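Local structure of glutamyl-tRNA(Gln) amidotransferase subunit B, mitochondrial (Saccharomyces cerevisiae, 4N0H) at residues Q87-H92 with Q106-F111; C16-H21 with K182-F187; L74-G79 with G303-M308; S32-S37 with H48-D53. The protein serves as the B subunit of the yeast mitochondrial glutamyl-tRNA(Gln) amidotransferase, built around a GatB/GatE-type catalytic domain and assembled with partner chains that include subunit F. All coordinates share one frame; numbering follows the deposited sequence.

Contact 1 of 4, residues Q87-H92 with Q106-F111; sequences QFDRKH and QHYRPF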
loop_
_atom_site.group_PDB
_atom_site.type_symbol
_atom_site.label_atom_id
_atom_site.label_comp_id
_atom_site.label_asym_id
_atom_site.label_seq_id
_atom_site.Cartn_x
_atom_site.Cartn_y
_atom_site.Cartn_z
ATOM N N GLN B 87 -10.038 -12.066 2.452
ATOM C CA GLN B 87 -9.212 -10.892 2.227
ATOM C C GLN B 87 -9.627 -10.226 0.932
ATOM O O GLN B 87 -10.297 -10.836 0.092
ATOM C CB GLN B 87 -7.737 -11.292 2.136
ATOM C CG GLN B 87 -7.469 -12.354 1.085
ATOM C CD GLN B 87 -6.003 -12.459 0.694
ATOM O OE1 GLN B 87 -5.112 -12.417 1.546
ATOM N NE2 GLN B 87 -5.747 -12.587 -0.609
ATOM N N PHE B 88 -9.232 -8.968 0.774
ATOM C CA PHE B 88 -9.480 -8.244 -0.458
ATOM C C PHE B 88 -8.202 -8.142 -1.277
ATOM O O PHE B 88 -7.124 -7.928 -0.726
ATOM C CB PHE B 88 -10.029 -6.850 -0.156
ATOM C CG PHE B 88 -11.421 -6.861 0.394
ATOM C CD1 PHE B 88 -11.641 -6.906 1.758
ATOM C CD2 PHE B 88 -12.511 -6.857 -0.457
ATOM C CE1 PHE B 88 -12.927 -6.926 2.264
ATOM C CE2 PHE B 88 -13.800 -6.879 0.045
ATOM C CZ PHE B 88 -14.006 -6.914 1.404
ATOM N N ASP B 89 -8.331 -8.287 -2.590
ATOM C CA ASP B 89 -7.189 -8.185 -3.493
ATOM C C ASP B 89 -7.418 -7.070 -4.502
ATOM O O ASP B 89 -8.554 -6.677 -4.751
ATOM C CB ASP B 89 -6.966 -9.507 -4.229
ATOM C CG ASP B 89 -7.084 -10.711 -3.310
ATOM O OD1 ASP B 89 -8.058 -11.483 -3.465
ATOM O OD2 ASP B 89 -6.209 -10.879 -2.427
ATOM N N ARG B 90 -6.334 -6.566 -5.079
ATOM C CA ARG B 90 -6.411 -5.518 -6.087
ATOM C C ARG B 90 -6.396 -6.109 -7.494
ATOM O O ARG B 90 -5.474 -6.839 -7.861
ATOM C CB ARG B 90 -5.245 -4.542 -5.928
ATOM C CG ARG B 90 -5.202 -3.874 -4.568
ATOM C CD ARG B 90 -4.029 -2.919 -4.451
ATOM N NE ARG B 90 -4.054 -2.199 -3.182
ATOM C CZ ARG B 90 -3.107 -1.351 -2.791
ATOM N NH1 ARG B 90 -2.065 -1.117 -3.573
ATOM N NH2 ARG B 90 -3.205 -0.733 -1.620
ATOM N N LYS B 91 -7.427 -5.790 -8.269
ATOM C CA LYS B 91 -7.525 -6.206 -9.660
ATOM C C LYS B 91 -7.205 -4.990 -10.520
ATOM O O LYS B 91 -7.995 -4.051 -10.575
ATOM C CB LYS B 91 -8.938 -6.719 -9.954
ATOM C CG LYS B 91 -9.205 -7.085 -11.410
ATOM C CD LYS B 91 -10.666 -7.493 -11.599
ATOM C CE LYS B 91 -10.954 -7.927 -13.027
ATOM N NZ LYS B 91 -12.362 -8.411 -13.168
ATOM N N HIS B 92 -6.049 -5.007 -11.179
ATOM C CA HIS B 92 -5.508 -3.806 -11.821
ATOM C C HIS B 92 -5.921 -3.629 -13.288
ATOM O O HIS B 92 -5.762 -4.547 -14.099
ATOM C CB HIS B 92 -3.975 -3.793 -11.743
ATOM C CG HIS B 92 -3.426 -3.739 -10.348
ATOM N ND1 HIS B 92 -3.050 -4.868 -9.651
ATOM C CD2 HIS B 92 -3.167 -2.690 -9.532
ATOM C CE1 HIS B 92 -2.591 -4.517 -8.462
ATOM N NE2 HIS B 92 -2.656 -3.201 -8.362
ATOM N N GLN B 106 -12.555 -9.951 -3.729
ATOM C CA GLN B 106 -12.032 -11.109 -3.016
ATOM C C GLN B 106 -11.688 -12.249 -3.964
ATOM O O GLN B 106 -12.420 -13.232 -4.059
ATOM C CB GLN B 106 -13.034 -11.578 -1.969
ATOM C CG GLN B 106 -13.470 -10.486 -1.021
ATOM C CD GLN B 106 -14.238 -11.035 0.158
ATOM O OE1 GLN B 106 -15.343 -11.554 0.002
ATOM N NE2 GLN B 106 -13.645 -10.944 1.347
ATOM N N HIS B 107 -10.562 -12.112 -4.654
ATOM C CA HIS B 107 -10.147 -13.080 -5.663
ATOM C C HIS B 107 -9.612 -14.384 -5.068
ATOM O O HIS B 107 -10.156 -15.458 -5.323
ATOM C CB HIS B 107 -9.105 -12.452 -6.595
ATOM C CG HIS B 107 -8.600 -13.384 -7.652
ATOM N ND1 HIS B 107 -7.335 -13.931 -7.620
ATOM C CD2 HIS B 107 -9.189 -13.866 -8.772
ATOM C CE1 HIS B 107 -7.167 -14.711 -8.673
ATOM N NE2 HIS B 107 -8.277 -14.689 -9.388
ATOM N N TYR B 108 -8.548 -14.288 -4.277
ATOM C CA TYR B 108 -7.881 -15.474 -3.734
ATOM C C TYR B 108 -8.639 -16.130 -2.582
ATOM O O TYR B 108 -8.607 -17.349 -2.433
ATOM C CB TYR B 108 -6.460 -15.138 -3.261
ATOM C CG TYR B 108 -5.530 -14.671 -4.357
ATOM C CD1 TYR B 108 -5.128 -15.535 -5.368
ATOM C CD2 TYR B 108 -5.043 -13.369 -4.372
ATOM C CE1 TYR B 108 -4.277 -15.112 -6.372
ATOM C CE2 TYR B 108 -4.189 -12.938 -5.365
ATOM C CZ TYR B 108 -3.809 -13.813 -6.364
ATOM O OH TYR B 108 -2.958 -13.390 -7.360
ATOM N N ARG B 109 -9.291 -15.318 -1.755
ATOM C CA ARG B 109 -9.983 -15.823 -0.571
ATOM C C ARG B 109 -11.373 -15.206 -0.432
ATOM O O ARG B 109 -11.544 -14.181 0.222
ATOM C CB ARG B 109 -9.161 -15.553 0.693
ATOM C CG ARG B 109 -7.749 -16.127 0.657
ATOM C CD ARG B 109 -7.148 -16.189 2.052
ATOM N NE ARG B 109 -8.005 -16.944 2.966
ATOM C CZ ARG B 109 -7.964 -18.266 3.110
ATOM N NH1 ARG B 109 -7.105 -18.987 2.400
ATOM N NH2 ARG B 109 -8.782 -18.868 3.964
ATOM N N PRO B 110 -12.373 -15.841 -1.054
ATOM C CA PRO B 110 -13.752 -15.343 -1.046
ATOM C C PRO B 110 -14.384 -15.434 0.341
ATOM O O PRO B 110 -13.916 -16.204 1.187
ATOM C CB PRO B 110 -14.467 -16.274 -2.037
ATOM C CG PRO B 110 -13.649 -17.526 -2.036
ATOM C CD PRO B 110 -12.230 -17.073 -1.846
ATOM N N PHE B 111 -15.428 -14.640 0.565
ATOM C CA PHE B 111 -16.116 -14.601 1.851
ATOM C C PHE B 111 -16.683 -15.964 2.260
ATOM O O PHE B 111 -16.592 -16.353 3.421
ATOM C CB PHE B 111 -17.240 -13.554 1.837
ATOM C CG PHE B 111 -17.898 -13.355 3.182
ATOM C CD1 PHE B 111 -19.058 -14.043 3.514
ATOM C CD2 PHE B 111 -17.347 -12.493 4.117
ATOM C CE1 PHE B 111 -19.659 -13.865 4.751
ATOM C CE2 PHE B 111 -17.944 -12.307 5.356
ATOM C CZ PHE B 111 -19.098 -12.998 5.676
HETATM O O HOH W 1 -9.232 -12.616 -1.561
#
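D89 turns its carboxylate against two consecutive backbone amides, those of H107 and Y108. The amide of Y108 gives a nearly straight bond to D89 OD1 (N to OD1 3.0 Å, N-H...O 163°), reaching the oxygen from above the carboxylate plane. H107 N lies at 2.8 Å from D89 OD1, but its N-H is badly aimed and the bond is weak. The other oxygen, OD2, comes to the rim of the Y108 ring, 3.4 Å from CD2, with carboxylate and ring planes 77° apart.

Beside this polar centre, Q106 lays its aliphatic part over one face of F88. Its CG stands 4.2 Å from the ring centroid in a CH-pi contact, while the amide lies at a low tilt to the ring, NE2 over its rim, and OE1 takes a hydrogen bond from I140 N. Q87 and R109 meet through their methylenes, CG to CB at 3.6 Å, and Q87 N makes only a weak bond to R109 O. A water accepts from R109 N at 2.7 Å and lies close to Q87 O and D89 OD1.

The next shell steadies these groups. Y108 OH is bonded to Y285 O, R109 NE holds I85 O, and the H107 ring stacks on Y285. D89 itself is fixed through backbone bonding with T105. The whole arrangement belongs to the antiparallel beta hairpin of strands 89-92 and 102-120, at an interruption of the longer strand where a side-chain carboxylate and a water help bridge the two strands.

Contact 2 of 4, residues C16-H21 with K182-F187; sequences CGLEIH and KQVRAF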
loop_
_atom_site.group_PDB
_atom_site.type_symbol
_atom_site.label_atom_id
_atom_site.label_comp_id
_atom_site.label_asym_id
_atom_site.label_seq_id
_atom_site.Cartn_x
_atom_site.Cartn_y
_atom_site.Cartn_z
ATOM N N CYS B 16 -24.597 -25.117 -17.829
ATOM C CA CYS B 16 -24.680 -23.668 -17.679
ATOM C C CYS B 16 -24.498 -23.185 -16.238
ATOM O O CYS B 16 -24.985 -23.802 -15.291
ATOM C CB CYS B 16 -26.009 -23.161 -18.246
ATOM S SG CYS B 16 -26.325 -21.411 -17.969
ATOM N N GLY B 17 -23.791 -22.070 -16.084
ATOM C CA GLY B 17 -23.581 -21.467 -14.783
ATOM C C GLY B 17 -23.839 -19.974 -14.830
ATOM O O GLY B 17 -23.785 -19.363 -15.895
ATOM N N LEU B 18 -24.124 -19.385 -13.674
ATOM C CA LEU B 18 -24.419 -17.958 -13.604
ATOM C C LEU B 18 -23.443 -17.218 -12.699
ATOM O O LEU B 18 -22.985 -17.756 -11.690
ATOM C CB LEU B 18 -25.851 -17.730 -13.108
ATOM C CG LEU B 18 -26.982 -18.297 -13.964
ATOM C CD1 LEU B 18 -28.318 -18.110 -13.264
ATOM C CD2 LEU B 18 -26.998 -17.635 -15.330
ATOM N N GLU B 19 -23.130 -15.981 -13.075
ATOM C CA GLU B 19 -22.375 -15.079 -12.214
ATOM C C GLU B 19 -23.222 -13.841 -11.968
ATOM O O GLU B 19 -23.470 -13.054 -12.885
ATOM C CB GLU B 19 -21.046 -14.703 -12.860
ATOM C CG GLU B 19 -20.131 -15.890 -13.092
ATOM C CD GLU B 19 -18.911 -15.535 -13.914
ATOM O OE1 GLU B 19 -18.702 -14.332 -14.189
ATOM O OE2 GLU B 19 -18.160 -16.462 -14.287
ATOM N N ILE B 20 -23.685 -13.681 -10.732
ATOM C CA ILE B 20 -24.636 -12.625 -10.409
ATOM C C ILE B 20 -24.063 -11.566 -9.475
ATOM O O ILE B 20 -23.729 -11.846 -8.323
ATOM C CB ILE B 20 -25.930 -13.192 -9.794
ATOM C CG1 ILE B 20 -26.558 -14.225 -10.733
ATOM C CG2 ILE B 20 -26.911 -12.066 -9.510
ATOM C CD1 ILE B 20 -27.848 -14.831 -10.210
ATOM N N HIS B 21 -23.959 -10.344 -9.984
ATOM C CA HIS B 21 -23.510 -9.224 -9.178
ATOM C C HIS B 21 -24.718 -8.506 -8.612
ATOM O O HIS B 21 -25.684 -8.233 -9.322
ATOM C CB HIS B 21 -22.651 -8.266 -10.002
ATOM C CG HIS B 21 -21.324 -8.837 -10.391
ATOM N ND1 HIS B 21 -21.180 -9.772 -11.391
ATOM C CD2 HIS B 21 -20.081 -8.608 -9.907
ATOM C CE1 HIS B 21 -19.905 -10.093 -11.511
ATOM N NE2 HIS B 21 -19.217 -9.402 -10.621
ATOM N N LYS B 182 -35.502 -23.242 -18.202
ATOM C CA LYS B 182 -36.529 -22.999 -17.195
ATOM C C LYS B 182 -35.895 -22.936 -15.810
ATOM O O LYS B 182 -36.395 -22.254 -14.914
ATOM C CB LYS B 182 -37.597 -24.094 -17.237
ATOM N N GLN B 183 -34.791 -23.656 -15.640
ATOM C CA GLN B 183 -34.059 -23.645 -14.383
ATOM C C GLN B 183 -33.424 -22.281 -14.153
ATOM O O GLN B 183 -33.491 -21.733 -13.051
ATOM C CB GLN B 183 -32.988 -24.735 -14.377
ATOM C CG GLN B 183 -33.548 -26.148 -14.415
ATOM C CD GLN B 183 -32.471 -27.195 -14.614
ATOM O OE1 GLN B 183 -31.301 -26.868 -14.814
ATOM N NE2 GLN B 183 -32.864 -28.466 -14.565
ATOM N N VAL B 184 -32.812 -21.739 -15.203
ATOM C CA VAL B 184 -32.168 -20.430 -15.137
ATOM C C VAL B 184 -33.163 -19.351 -14.723
ATOM O O VAL B 184 -32.881 -18.542 -13.841
ATOM C CB VAL B 184 -31.516 -20.053 -16.485
ATOM C CG1 VAL B 184 -31.059 -18.600 -16.477
ATOM C CG2 VAL B 184 -30.351 -20.984 -16.787
ATOM N N ARG B 185 -34.334 -19.356 -15.354
ATOM C CA ARG B 185 -35.381 -18.388 -15.040
ATOM C C ARG B 185 -35.884 -18.519 -13.601
ATOM O O ARG B 185 -36.071 -17.516 -12.909
ATOM C CB ARG B 185 -36.549 -18.511 -16.027
ATOM C CG ARG B 185 -37.812 -17.787 -15.583
ATOM C CD ARG B 185 -38.874 -17.737 -16.683
ATOM N NE ARG B 185 -38.654 -16.625 -17.605
ATOM C CZ ARG B 185 -38.349 -16.764 -18.892
ATOM N NH1 ARG B 185 -38.237 -17.974 -19.427
ATOM N NH2 ARG B 185 -38.166 -15.688 -19.649
ATOM N N ALA B 186 -36.094 -19.755 -13.154
ATOM C CA ALA B 186 -36.601 -20.009 -11.808
ATOM C C ALA B 186 -35.590 -19.616 -10.729
ATOM O O ALA B 186 -35.968 -19.150 -9.654
ATOM C CB ALA B 186 -36.999 -21.470 -11.654
ATOM N N PHE B 187 -34.307 -19.810 -11.020
ATOM C CA PHE B 187 -33.247 -19.476 -10.071
ATOM C C PHE B 187 -33.123 -17.965 -9.875
ATOM O O PHE B 187 -33.078 -17.478 -8.746
ATOM C CB PHE B 187 -31.912 -20.058 -10.539
ATOM C CG PHE B 187 -30.766 -19.773 -9.610
ATOM C CD1 PHE B 187 -30.471 -20.638 -8.569
ATOM C CD2 PHE B 187 -29.976 -18.645 -9.784
ATOM C CE1 PHE B 187 -29.412 -20.380 -7.713
ATOM C CE2 PHE B 187 -28.918 -18.379 -8.931
ATOM C CZ PHE B 187 -28.636 -19.246 -7.894
#
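F187 reaches from the helix to the strand and meets two aliphatic side chains there. I20 CD1 lies at the edge of the ring, near its plane, 3.9 Å from CE2. L18 comes at the ring obliquely, its CD1 3.9 Å from F187 CD2, and the two side chains run past each other in opposite directions. F187 has CG anti to the backbone N (chi1 -179°), which carries the ring off the helix and toward the strand. Another aromatic, F178, meets the same ring edge-to-face, and I133 and T174 also touch it.

One helical turn earlier, V184 makes the remaining apolar contacts with its two methyl groups. CG1 sits 4.3 Å from L18 CD1, and CG2 lies 4.2 Å from the sulfur of C16. L18 is thus placed between valine and phenylalanine and touches both.

The pattern is that of a helix laid on a beta sheet. Every second strand residue, C16, L18 and I20, faces helix 181-197, and the axes of the two short segments approach to 10.2 Å and are inclined at 24°, nearly parallel.

No hydrogen bond joins strand to helix; the strand's backbone bonds mostly run into the sheet, and Q183 OE1 takes S179 N and D180 N just before the helix. The strand pairs with both its neighbours, L18 with T174 and I20 with L172 on one strand, G17 with N215 and E19 with D213 on the other.

Contact 3 of 4, residues L74-G79 with G303-M308; sequences LSLALG and GVRGLM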
loop_
_atom_site.group_PDB
_atom_site.type_symbol
_atom_site.label_atom_id
_atom_site.label_comp_id
_atom_site.label_asym_id
_atom_site.label_seq_id
_atom_site.Cartn_x
_atom_site.Cartn_y
_atom_site.Cartn_z
ATOM N N LEU B 74 -26.619 -13.710 3.757
ATOM C CA LEU B 74 -26.724 -14.435 2.496
ATOM C C LEU B 74 -26.078 -15.820 2.581
ATOM O O LEU B 74 -26.648 -16.797 2.107
ATOM C CB LEU B 74 -26.107 -13.634 1.349
ATOM C CG LEU B 74 -26.186 -14.333 -0.006
ATOM C CD1 LEU B 74 -27.645 -14.616 -0.390
ATOM C CD2 LEU B 74 -25.489 -13.510 -1.073
ATOM N N SER B 75 -24.891 -15.898 3.180
ATOM C CA SER B 75 -24.184 -17.171 3.324
ATOM C C SER B 75 -25.024 -18.165 4.119
ATOM O O SER B 75 -25.122 -19.336 3.760
ATOM C CB SER B 75 -22.837 -16.973 4.023
ATOM O OG SER B 75 -22.033 -16.028 3.341
ATOM N N LEU B 76 -25.631 -17.683 5.198
ATOM C CA LEU B 76 -26.457 -18.521 6.058
ATOM C C LEU B 76 -27.691 -19.022 5.312
ATOM O O LEU B 76 -28.059 -20.192 5.415
ATOM C CB LEU B 76 -26.866 -17.752 7.315
ATOM C CG LEU B 76 -25.749 -17.521 8.335
ATOM C CD1 LEU B 76 -26.210 -16.592 9.446
ATOM C CD2 LEU B 76 -25.284 -18.849 8.909
ATOM N N ALA B 77 -28.317 -18.135 4.547
ATOM C CA ALA B 77 -29.510 -18.494 3.788
ATOM C C ALA B 77 -29.211 -19.553 2.734
ATOM O O ALA B 77 -30.062 -20.384 2.421
ATOM C CB ALA B 77 -30.122 -17.258 3.143
ATOM N N LEU B 78 -27.996 -19.522 2.194
ATOM C CA LEU B 78 -27.585 -20.465 1.155
ATOM C C LEU B 78 -26.981 -21.745 1.730
ATOM O O LEU B 78 -26.805 -22.731 1.014
ATOM C CB LEU B 78 -26.562 -19.814 0.221
ATOM C CG LEU B 78 -26.983 -18.565 -0.553
ATOM C CD1 LEU B 78 -25.779 -17.996 -1.278
ATOM C CD2 LEU B 78 -28.122 -18.862 -1.527
ATOM N N GLY B 79 -26.652 -21.723 3.016
ATOM C CA GLY B 79 -25.953 -22.838 3.631
ATOM C C GLY B 79 -24.495 -22.885 3.204
ATOM O O GLY B 79 -23.878 -23.949 3.168
ATOM N N GLY B 303 -24.775 -15.717 16.094
ATOM C CA GLY B 303 -25.375 -14.414 16.328
ATOM C C GLY B 303 -26.268 -13.956 15.187
ATOM O O GLY B 303 -27.436 -13.616 15.394
ATOM N N VAL B 304 -25.715 -13.953 13.977
ATOM C CA VAL B 304 -26.456 -13.542 12.784
ATOM C C VAL B 304 -27.602 -14.514 12.482
ATOM O O VAL B 304 -28.639 -14.119 11.947
ATOM C CB VAL B 304 -25.505 -13.386 11.561
ATOM C CG1 VAL B 304 -26.278 -13.073 10.287
ATOM C CG2 VAL B 304 -24.477 -12.295 11.833
ATOM N N ARG B 305 -27.413 -15.783 12.833
ATOM C CA ARG B 305 -28.451 -16.795 12.634
ATOM C C ARG B 305 -29.748 -16.408 13.337
ATOM O O ARG B 305 -30.840 -16.603 12.801
ATOM C CB ARG B 305 -27.980 -18.164 13.135
ATOM C CG ARG B 305 -27.960 -19.240 12.063
ATOM C CD ARG B 305 -27.376 -20.549 12.579
ATOM N NE ARG B 305 -26.983 -21.425 11.477
ATOM C CZ ARG B 305 -25.826 -22.076 11.417
ATOM N NH1 ARG B 305 -24.950 -21.961 12.403
ATOM N NH2 ARG B 305 -25.544 -22.844 10.375
ATOM N N GLY B 306 -29.619 -15.849 14.534
ATOM C CA GLY B 306 -30.782 -15.453 15.308
ATOM C C GLY B 306 -31.510 -14.253 14.737
ATOM O O GLY B 306 -32.677 -14.018 15.043
ATOM N N LEU B 307 -30.821 -13.492 13.895
ATOM C CA LEU B 307 -31.385 -12.268 13.342
ATOM C C LEU B 307 -31.975 -12.506 11.942
ATOM O O LEU B 307 -32.512 -11.596 11.311
ATOM C CB LEU B 307 -30.335 -11.140 13.403
ATOM C CG LEU B 307 -29.690 -10.339 12.266
ATOM C CD1 LEU B 307 -28.540 -9.507 12.847
ATOM C CD2 LEU B 307 -29.168 -11.193 11.124
ATOM N N MET B 308 -31.881 -13.747 11.475
ATOM C CA MET B 308 -32.424 -14.129 10.176
ATOM C C MET B 308 -33.946 -14.141 10.196
ATOM O O MET B 308 -34.558 -14.547 11.185
ATOM C CB MET B 308 -31.914 -15.516 9.770
ATOM C CG MET B 308 -30.420 -15.583 9.512
ATOM S SD MET B 308 -29.982 -14.795 7.954
ATOM C CE MET B 308 -30.536 -16.031 6.780
#
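L76 projects from its helix straight at the end of helix 298-306, and its two methyl groups divide the work. CD1 lies 3.6 Å from V304 CG1, the two side chains meeting at a slant, and also sits 3.7 Å from the backbone N of R305. CD2 approaches one face of the R305 guanidinium, the two side chains nearly at right angles. That last contact is doubtful, since R305 is modelled in two conformers.

M308 comes from the other helix's trailing end and is folded back on itself, with chi2 -74° and chi3 -75°. This double bend brings its terminal methyl against the 74-79 helix: CE is 3.9 Å from A77 CB and 4.1 Å from L76 CB. A77 also rests on L194 and L198, and M308 on L198. Y112 of subunit F also packs against V304 and L307. Helix 65-78 itself stops just here in a Schellman motif, with G79 at positive phi and its N bonded to L76 O.

No hydrogen bond links the two segments. The join therefore rests on dispersion between methyl groups of leucine, valine, alanine and methionine, at a partly exposed surface, with no polar pair to fix its orientation.

Contact 4 of 4, residues S32-S37 with H48-D53; sequences SQSTNS and HTSYYD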
loop_
_atom_site.group_PDB
_atom_site.type_symbol
_atom_site.label_atom_id
_atom_site.label_comp_id
_atom_site.label_asym_id
_atom_site.label_seq_id
_atom_site.Cartn_x
_atom_site.Cartn_y
_atom_site.Cartn_z
ATOM N N SER B 32 -15.629 3.349 2.271
ATOM C CA SER B 32 -15.755 4.732 2.705
ATOM C C SER B 32 -17.155 4.898 3.275
ATOM O O SER B 32 -18.071 4.169 2.894
ATOM C CB SER B 32 -15.562 5.683 1.523
ATOM O OG SER B 32 -15.842 7.023 1.894
ATOM N N GLN B 33 -17.334 5.851 4.183
ATOM C CA GLN B 33 -18.653 6.054 4.779
ATOM C C GLN B 33 -19.516 7.066 4.018
ATOM O O GLN B 33 -20.532 7.540 4.530
ATOM C CB GLN B 33 -18.543 6.417 6.264
ATOM C CG GLN B 33 -18.179 5.228 7.149
ATOM C CD GLN B 33 -19.180 4.085 7.017
ATOM O OE1 GLN B 33 -20.368 4.244 7.307
ATOM N NE2 GLN B 33 -18.706 2.932 6.568
ATOM N N SER B 34 -19.113 7.387 2.794
ATOM C CA SER B 34 -19.937 8.218 1.923
ATOM C C SER B 34 -21.246 7.504 1.597
ATOM O O SER B 34 -21.347 6.277 1.700
ATOM C CB SER B 34 -19.176 8.575 0.641
ATOM O OG SER B 34 -18.553 7.424 0.089
ATOM N N THR B 35 -22.249 8.276 1.198
ATOM C CA THR B 35 -23.593 7.752 1.023
ATOM C C THR B 35 -23.719 6.773 -0.141
ATOM O O THR B 35 -23.237 7.030 -1.244
ATOM C CB THR B 35 -24.605 8.904 0.834
ATOM O OG1 THR B 35 -24.575 9.749 1.992
ATOM C CG2 THR B 35 -26.020 8.367 0.625
ATOM N N ASN B 36 -24.364 5.644 0.127
ATOM C CA ASN B 36 -24.746 4.698 -0.910
ATOM C C ASN B 36 -26.160 5.048 -1.360
ATOM O O ASN B 36 -27.133 4.645 -0.734
ATOM C CB ASN B 36 -24.681 3.269 -0.361
ATOM C CG ASN B 36 -25.140 2.224 -1.364
ATOM O OD1 ASN B 36 -25.272 2.500 -2.557
ATOM N ND2 ASN B 36 -25.383 1.009 -0.880
ATOM N N SER B 37 -26.267 5.806 -2.449
ATOM C CA SER B 37 -27.545 6.387 -2.850
ATOM C C SER B 37 -28.469 5.427 -3.595
ATOM O O SER B 37 -28.035 4.666 -4.459
ATOM C CB SER B 37 -27.325 7.644 -3.692
ATOM O OG SER B 37 -28.563 8.236 -4.046
ATOM N N HIS B 48 -22.033 12.308 -3.992
ATOM C CA HIS B 48 -21.865 11.315 -2.936
ATOM C C HIS B 48 -20.472 10.694 -3.005
ATOM O O HIS B 48 -20.333 9.473 -3.147
ATOM C CB HIS B 48 -22.925 10.218 -3.068
ATOM C CG HIS B 48 -24.331 10.724 -3.007
ATOM N ND1 HIS B 48 -24.840 11.373 -1.901
ATOM C CD2 HIS B 48 -25.339 10.674 -3.910
ATOM C CE1 HIS B 48 -26.102 11.698 -2.125
ATOM N NE2 HIS B 48 -26.428 11.284 -3.338
ATOM N N THR B 49 -19.444 11.532 -2.894
ATOM C CA THR B 49 -18.069 11.079 -3.067
ATOM C C THR B 49 -17.108 11.657 -2.029
ATOM O O THR B 49 -16.903 12.869 -1.953
ATOM C CB THR B 49 -17.540 11.454 -4.467
ATOM O OG1 THR B 49 -17.732 12.853 -4.686
ATOM C CG2 THR B 49 -18.266 10.676 -5.556
ATOM N N SER B 50 -16.503 10.774 -1.244
ATOM C CA SER B 50 -15.493 11.165 -0.267
ATOM C C SER B 50 -14.149 11.428 -0.936
ATOM O O SER B 50 -13.993 11.217 -2.141
ATOM C CB SER B 50 -15.325 10.049 0.759
ATOM O OG SER B 50 -14.991 8.838 0.093
ATOM N N TYR B 51 -13.181 11.891 -0.148
ATOM C CA TYR B 51 -11.811 12.007 -0.621
ATOM C C TYR B 51 -11.337 10.658 -1.154
ATOM O O TYR B 51 -10.673 10.588 -2.191
ATOM C CB TYR B 51 -10.879 12.482 0.501
ATOM C CG TYR B 51 -11.219 13.841 1.082
ATOM C CD1 TYR B 51 -11.746 14.858 0.286
ATOM C CD2 TYR B 51 -11.011 14.106 2.428
ATOM C CE1 TYR B 51 -12.052 16.103 0.824
ATOM C CE2 TYR B 51 -11.315 15.335 2.974
ATOM C CZ TYR B 51 -11.832 16.330 2.175
ATOM O OH TYR B 51 -12.125 17.549 2.741
ATOM N N TYR B 52 -11.687 9.586 -0.448
ATOM C CA TYR B 52 -11.295 8.242 -0.873
ATOM C C TYR B 52 -11.944 7.831 -2.194
ATOM O O TYR B 52 -11.294 7.214 -3.036
ATOM C CB TYR B 52 -11.616 7.193 0.198
ATOM C CG TYR B 52 -11.427 5.776 -0.298
ATOM C CD1 TYR B 52 -10.168 5.189 -0.321
ATOM C CD2 TYR B 52 -12.507 5.034 -0.763
ATOM C CE1 TYR B 52 -9.990 3.895 -0.792
ATOM C CE2 TYR B 52 -12.340 3.748 -1.239
ATOM C CZ TYR B 52 -11.084 3.182 -1.244
ATOM O OH TYR B 52 -10.930 1.898 -1.713
ATOM N N ASP B 53 -13.223 8.157 -2.367
ATOM C CA ASP B 53 -13.945 7.785 -3.587
ATOM C C ASP B 53 -13.288 8.398 -4.830
ATOM O O ASP B 53 -13.329 7.822 -5.916
ATOM C CB ASP B 53 -15.414 8.213 -3.516
ATOM C CG ASP B 53 -16.206 7.442 -2.474
ATOM O OD1 ASP B 53 -15.765 6.350 -2.055
ATOM O OD2 ASP B 53 -17.281 7.936 -2.070
#
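The hydroxyl of S34 donates to D53 OD2 at 2.6 Å, arriving on the syn side and 16° out of the carboxylate plane. A second bond crosses nearby, S32 OG to S50 OG at 2.7 Å, in which either serine could be the donor. S34 OG lies between its backbone N and carbonyl carbon (chi1 47°), the position that brings it to the aspartate.

D53 OD2 has further partners: S50 N gives it a 3.1 Å bond from well above the carboxylate plane, and K29 NZ adds a salt bridge. OD1 is satisfied by N166 ND2. In return, D53 N donates to S50 OG (3.1 Å), an ST motif that closes the turn 50-53, so serine and aspartate each bind the other's backbone amide with their side chain. K29 also bonds H48 O, joining the two ends of the segment.

At the T35, S37 and H48 end the contact is by van der Waals approach. T35 CB lies 3.7 Å from H48 ND1, and S37 CB 3.6 Å from H48 CD2, both oblique to the imidazole. The polar ends turn to other partners: H48 ND1 to S132 of subunit F, T35 OG1 to Q124 of subunit F, and S37 OG to D43 and to T39 N.

Contacts 1 and 2 reach the same mixed sheet on opposite sides of the chain's centre, yet differ in character: contact 2 is a fully buried apolar seam between strand and helix, whereas contact 1, partly buried, depends on a carboxylate and a water. Contact 3 shares the apolar chemistry of contact 2 but lies at the surface, joining helices far apart in sequence. It touches contact 1 where F111 CE1 packs 3.5 Å from S75 OG. Contact 4 lies farthest from the chain's centre yet is also buried, and ties loops together by hydroxyl and carboxylate bonds. Subunit F lies against both contacts 3 and 4, by packing at the former and hydrogen bonds as well at the latter.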